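Local coordinates for probable M18-family aminopeptidase 1 (Thermotoga maritima, PDB 2GLF), which probably works as a zinc-dependent aminopeptidase of the M18 family, cleaving amino-terminal residues from peptides, at residues 241-246 against 431-436; 247-252 against 325-330. All blocks are in the same frame, centred on the assembly; numbering follows the deposited sequence.

Overall arrangement
Going along the chain, 241-246 comes first and forms strand 242-245, which runs almost directly into helix 248-263, where 247-252 lies. Contact 2 closes first: after 72 intervening residues, 325-330, the end of strand 321-329 in the large mixed sheet, returns to the start of that helix and shares a manganese ion with it. Contact 1 closes only when 431-436 arrives, with 184 residues between it and 241-246, and joins the small antiparallel sheet to the C-terminal helix 433-449. The two loops are therefore nested, contact 2 within contact 1. Their centres lie about 10 Å apart, and they meet where L436 and S431 pack against I252.

Contact 1 (241-246 against 431-436); sequences SLIGAY and SSKADL
I243 and S431 face each other as an antiparallel hydrogen-bonded pair: I243 N donates to S431 O at 2.7 Å, and S431 N returns a bond to I243 O at 3.0 Å. A third backbone bond, from K433 N to S241 O, is nearly straight, at 174° about the hydrogen. Between these bonds sit L242 and S432, a non-hydrogen-bonded pair whose side chains diverge. At the helix start, S432 is the N-cap, and its OG accepts weakly from A434 N and D435 N.

These bonds seat strand 429-432 at the edge of a small antiparallel sheet, with 242-245 in the centre and 234-236 beyond. There S241 and L242 together face V236 in a classic beta bulge, and the C-terminal helix 433-449 leaves directly from the edge strand.

Apolar contact is heaviest on the face carrying I243. Its CG1, anti to the carbonyl carbon (chi1 -65°), lies against CG of K433 at 3.5 Å, and the two side chains cross at about a right angle. I243 CD1 approaches L436 CD1 at 4.3 Å. Away from this face, CD2 of L242 rests 3.8 Å from S432 CA.

K433 makes the salt bridges. Its chain, extended beyond CG, runs past S241 O and I243 to bring NZ to E235 and E17, and NZ also forms a hydrogen bond with R240 O. With an alanine here, E235 and E17 would probably be left without their shared cation, and I243 CG1 would lose the methylene chain it lies on. At the subunit interface S241 OG, which also bonds to D239, reaches G189 O and T190 of the second subunit, whose I187 packs on L242.

Contact 2 (247-252 against 325-330); sequences GQDDRI and GDVCAA. With MN (manganese (II) ion), chain E; MN (manganese (II) ion), chain F.
One manganese ion (chain E) is held between D249 and D326. D249 OD1 binds it at 2.3 Å, while D326 grips it with both carboxylate oxygens, OD2 at 2.4 Å. A water molecule, also 2.4 Å from this manganese, and H92 complete the ligands. The second oxygen of D249 goes to the other manganese (chain F), with OD2 at 2.4 Å, where E279 and H425 join it. Chi1 of -172° turns the D249 carboxylate away from its own backbone N and in between the ions.

A carboxylate bridging two metal ions is the hallmark of the dinuclear metallopeptidase site of this family, in which zinc is probably the natural cofactor. Here it is built between the start of helix 248-263 and the end of strand 321-329 in the mixed sheet.

The next shell sets the carboxylates in place. V327 N donates to D326 OD2 at 2.8 Å, meeting it on the anti side and 30° out of the carboxylate plane, so this oxygen serves a metal and a backbone N-H together. The D250 side chain crosses that of D326 at about a right angle, the carboxylate planes 53° apart; D250 OD2 accepts a hydrogen bond from the backbone N of H92, linking it to another metal ligand.

Further out, V327 faces the helix start, and each of its methyls finds a partner there. CG2 lies 3.9 Å from D249 OD1, alongside the bridging carboxylate, and CG1 packs 3.5 Å from I252 CG2.

Contact 1 (241-246 against 431-436)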
loop_
_atom_site.group_PDB
_atom_site.type_symbol
_atom_site.label_atom_id
_atom_site.label_comp_id
_atom_site.label_asym_id
_atom_site.label_seq_id
_atom_site.Cartn_x
_atom_site.Cartn_y
_atom_site.Cartn_z
ATOM N N SER A 241 14.315 26.754 -39.687
ATOM C CA SER A 241 13.063 26.349 -40.313
ATOM C C SER A 241 11.838 26.471 -39.423
ATOM O O SER A 241 10.707 26.387 -39.907
ATOM C CB SER A 241 13.163 24.903 -40.780
ATOM O OG SER A 241 13.181 24.033 -39.663
ATOM N N LEU A 242 12.049 26.660 -38.129
ATOM C CA LEU A 242 10.930 26.749 -37.209
ATOM C C LEU A 242 10.736 28.134 -36.616
ATOM O O LEU A 242 11.651 28.954 -36.629
ATOM C CB LEU A 242 11.126 25.732 -36.088
ATOM C CG LEU A 242 11.335 24.305 -36.594
ATOM C CD1 LEU A 242 11.666 23.379 -35.437
ATOM C CD2 LEU A 242 10.084 23.840 -37.318
ATOM N N ILE A 243 9.534 28.398 -36.110
ATOM C CA ILE A 243 9.244 29.679 -35.474
ATOM C C ILE A 243 8.829 29.419 -34.035
ATOM O O ILE A 243 7.860 28.698 -33.777
ATOM C CB ILE A 243 8.089 30.445 -36.148
ATOM C CG1 ILE A 243 8.461 30.840 -37.578
ATOM C CG2 ILE A 243 7.789 31.705 -35.350
ATOM C CD1 ILE A 243 7.310 31.460 -38.359
ATOM N N GLY A 244 9.570 30.000 -33.099
ATOM C CA GLY A 244 9.242 29.830 -31.700
ATOM C C GLY A 244 8.636 31.111 -31.176
ATOM O O GLY A 244 9.188 32.189 -31.386
ATOM N N ALA A 245 7.494 31.009 -30.506
ATOM C CA ALA A 245 6.842 32.190 -29.959
ATOM C C ALA A 245 5.711 31.830 -29.019
ATOM O O ALA A 245 5.154 30.729 -29.077
ATOM C CB ALA A 245 6.314 33.064 -31.081
ATOM N N TYR A 246 5.371 32.775 -28.155
ATOM C CA TYR A 246 4.291 32.579 -27.212
ATOM C C TYR A 246 2.953 32.902 -27.845
ATOM O O TYR A 246 2.830 33.852 -28.619
ATOM C CB TYR A 246 4.468 33.482 -25.995
ATOM C CG TYR A 246 3.189 33.688 -25.218
ATOM C CD1 TYR A 246 2.706 32.704 -24.365
ATOM C CD2 TYR A 246 2.442 34.851 -25.374
ATOM C CE1 TYR A 246 1.515 32.869 -23.686
ATOM C CE2 TYR A 246 1.247 35.026 -24.702
ATOM C CZ TYR A 246 0.788 34.030 -23.855
ATOM O OH TYR A 246 -0.393 34.204 -23.161
ATOM N N SER A 431 6.398 26.162 -34.241
ATOM C CA SER A 431 5.653 25.863 -35.458
ATOM C C SER A 431 6.631 25.923 -36.623
ATOM O O SER A 431 7.733 26.444 -36.483
ATOM C CB SER A 431 4.545 26.890 -35.679
ATOM O OG SER A 431 5.090 28.162 -35.980
ATOM N N SER A 432 6.227 25.390 -37.769
ATOM C CA SER A 432 7.071 25.389 -38.960
ATOM C C SER A 432 6.784 26.607 -39.845
ATOM O O SER A 432 5.630 27.003 -40.002
ATOM C CB SER A 432 6.826 24.107 -39.757
ATOM O OG SER A 432 7.395 24.185 -41.048
ATOM N N LYS A 433 7.826 27.209 -40.410
ATOM C CA LYS A 433 7.639 28.359 -41.298
ATOM C C LYS A 433 6.898 27.896 -42.547
ATOM O O LYS A 433 6.048 28.610 -43.076
ATOM C CB LYS A 433 8.981 28.963 -41.720
ATOM C CG LYS A 433 9.671 29.769 -40.654
ATOM C CD LYS A 433 11.008 30.265 -41.146
ATOM C CE LYS A 433 11.710 31.076 -40.075
ATOM N NZ LYS A 433 13.022 31.585 -40.559
ATOM N N ALA A 434 7.238 26.699 -43.019
ATOM C CA ALA A 434 6.596 26.136 -44.202
ATOM C C ALA A 434 5.100 25.910 -43.964
ATOM O O ALA A 434 4.280 26.192 -44.838
ATOM C CB ALA A 434 7.275 24.821 -44.599
ATOM N N ASP A 435 4.742 25.409 -42.785
ATOM C CA ASP A 435 3.335 25.168 -42.491
ATOM C C ASP A 435 2.594 26.489 -42.330
ATOM O O ASP A 435 1.464 26.646 -42.807
ATOM C CB ASP A 435 3.173 24.312 -41.228
ATOM C CG ASP A 435 3.656 22.875 -41.422
ATOM O OD1 ASP A 435 3.561 22.348 -42.550
ATOM O OD2 ASP A 435 4.114 22.263 -40.438
ATOM N N LEU A 436 3.234 27.442 -41.665
ATOM C CA LEU A 436 2.638 28.754 -41.457
ATOM C C LEU A 436 2.124 29.272 -42.805
ATOM O O LEU A 436 0.958 29.657 -42.943
ATOM C CB LEU A 436 3.695 29.703 -40.892
ATOM C CG LEU A 436 3.358 31.099 -40.357
ATOM C CD1 LEU A 436 4.158 32.123 -41.137
ATOM C CD2 LEU A 436 1.869 31.387 -40.439
#

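Contact 2 (247-252 against 325-330)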
loop_
_atom_site.group_PDB
_atom_site.type_symbol
_atom_site.label_atom_id
_atom_site.label_comp_id
_atom_site.label_asym_id
_atom_site.label_seq_id
_atom_site.Cartn_x
_atom_site.Cartn_y
_atom_site.Cartn_z
ATOM N N GLY A 247 1.952 32.102 -27.498
ATOM C CA GLY A 247 0.609 32.335 -27.984
ATOM C C GLY A 247 0.369 31.944 -29.413
ATOM O O GLY A 247 -0.625 32.365 -30.009
ATOM N N GLN A 248 1.266 31.152 -29.983
ATOM C CA GLN A 248 1.057 30.727 -31.353
ATOM C C GLN A 248 -0.226 29.921 -31.399
ATOM O O GLN A 248 -0.821 29.751 -32.465
ATOM C CB GLN A 248 2.229 29.892 -31.859
ATOM C CG GLN A 248 3.328 30.746 -32.449
ATOM C CD GLN A 248 4.434 29.930 -33.060
ATOM O OE1 GLN A 248 5.179 29.246 -32.356
ATOM N NE2 GLN A 248 4.548 29.990 -34.383
ATOM N N ASP A 249 -0.661 29.438 -30.234
ATOM C CA ASP A 249 -1.893 28.671 -30.182
ATOM C C ASP A 249 -3.017 29.570 -30.659
ATOM O O ASP A 249 -3.600 30.346 -29.898
ATOM C CB ASP A 249 -2.214 28.169 -28.780
ATOM C CG ASP A 249 -3.413 27.209 -28.766
ATOM O OD1 ASP A 249 -4.376 27.425 -29.535
ATOM O OD2 ASP A 249 -3.407 26.245 -27.970
ATOM N N ASP A 250 -3.259 29.450 -31.958
ATOM C CA ASP A 250 -4.285 30.139 -32.712
ATOM C C ASP A 250 -4.092 31.550 -33.207
ATOM O O ASP A 250 -4.869 32.005 -34.044
ATOM C CB ASP A 250 -5.621 30.025 -32.017
ATOM C CG ASP A 250 -6.676 29.528 -32.955
ATOM O OD1 ASP A 250 -6.357 28.600 -33.730
ATOM O OD2 ASP A 250 -7.803 30.056 -32.933
ATOM N N ARG A 251 -3.091 32.267 -32.714
ATOM C CA ARG A 251 -2.886 33.598 -33.270
ATOM C C ARG A 251 -2.192 33.304 -34.596
ATOM O O ARG A 251 -2.138 34.147 -35.489
ATOM C CB ARG A 251 -2.012 34.479 -32.365
ATOM C CG ARG A 251 -2.631 34.710 -30.996
ATOM C CD ARG A 251 -2.262 36.047 -30.388
ATOM N NE ARG A 251 -3.065 36.282 -29.193
ATOM C CZ ARG A 251 -2.689 35.971 -27.958
ATOM N NH1 ARG A 251 -1.508 35.416 -27.744
ATOM N NH2 ARG A 251 -3.504 36.194 -26.938
ATOM N N ILE A 252 -1.686 32.077 -34.717
ATOM C CA ILE A 252 -1.022 31.649 -35.935
ATOM C C ILE A 252 -2.108 31.383 -36.962
ATOM O O ILE A 252 -1.893 31.530 -38.160
ATOM C CB ILE A 252 -0.200 30.360 -35.730
ATOM C CG1 ILE A 252 0.723 30.146 -36.936
ATOM C CG2 ILE A 252 -1.128 29.163 -35.578
ATOM C CD1 ILE A 252 1.759 29.060 -36.734
ATOM N N GLY A 325 -10.283 27.286 -37.710
ATOM C CA GLY A 325 -8.840 27.448 -37.714
ATOM C C GLY A 325 -8.160 27.362 -36.358
ATOM O O GLY A 325 -8.101 28.350 -35.624
ATOM N N ASP A 326 -7.648 26.179 -36.023
ATOM C CA ASP A 326 -6.951 25.969 -34.760
ATOM C C ASP A 326 -5.802 24.985 -34.985
ATOM O O ASP A 326 -5.804 24.225 -35.950
ATOM C CB ASP A 326 -7.917 25.448 -33.693
ATOM C CG ASP A 326 -7.465 25.788 -32.279
ATOM O OD1 ASP A 326 -8.267 25.625 -31.340
ATOM O OD2 ASP A 326 -6.310 26.220 -32.102
ATOM N N VAL A 327 -4.822 25.007 -34.092
ATOM C CA VAL A 327 -3.637 24.160 -34.200
ATOM C C VAL A 327 -3.802 22.747 -33.660
ATOM O O VAL A 327 -4.623 22.496 -32.782
ATOM C CB VAL A 327 -2.458 24.789 -33.442
ATOM C CG1 VAL A 327 -2.162 26.186 -33.977
ATOM C CG2 VAL A 327 -2.793 24.852 -31.959
ATOM N N CYS A 328 -3.007 21.828 -34.191
ATOM C CA CYS A 328 -3.028 20.447 -33.731
ATOM C C CYS A 328 -1.636 20.170 -33.175
ATOM O O CYS A 328 -0.773 21.053 -33.184
ATOM C CB CYS A 328 -3.348 19.484 -34.877
ATOM S SG CYS A 328 -2.224 19.621 -36.281
ATOM N N ALA A 329 -1.414 18.951 -32.694
ATOM C CA ALA A 329 -0.130 18.590 -32.110
ATOM C C ALA A 329 0.719 17.785 -33.072
ATOM O O ALA A 329 0.273 16.776 -33.599
ATOM C CB ALA A 329 -0.357 17.802 -30.832
ATOM N N ALA A 330 1.939 18.244 -33.311
ATOM C CA ALA A 330 2.859 17.543 -34.199
ATOM C C ALA A 330 3.553 16.476 -33.353
ATOM O O ALA A 330 3.489 16.536 -32.124
ATOM C CB ALA A 330 3.874 18.515 -34.762
HETATM MN MN MN E . -6.495 26.511 -29.730
HETATM MN MN MN F . -5.390 26.025 -26.612
HETATM O O HOH W 1 -5.197 24.603 -30.223
#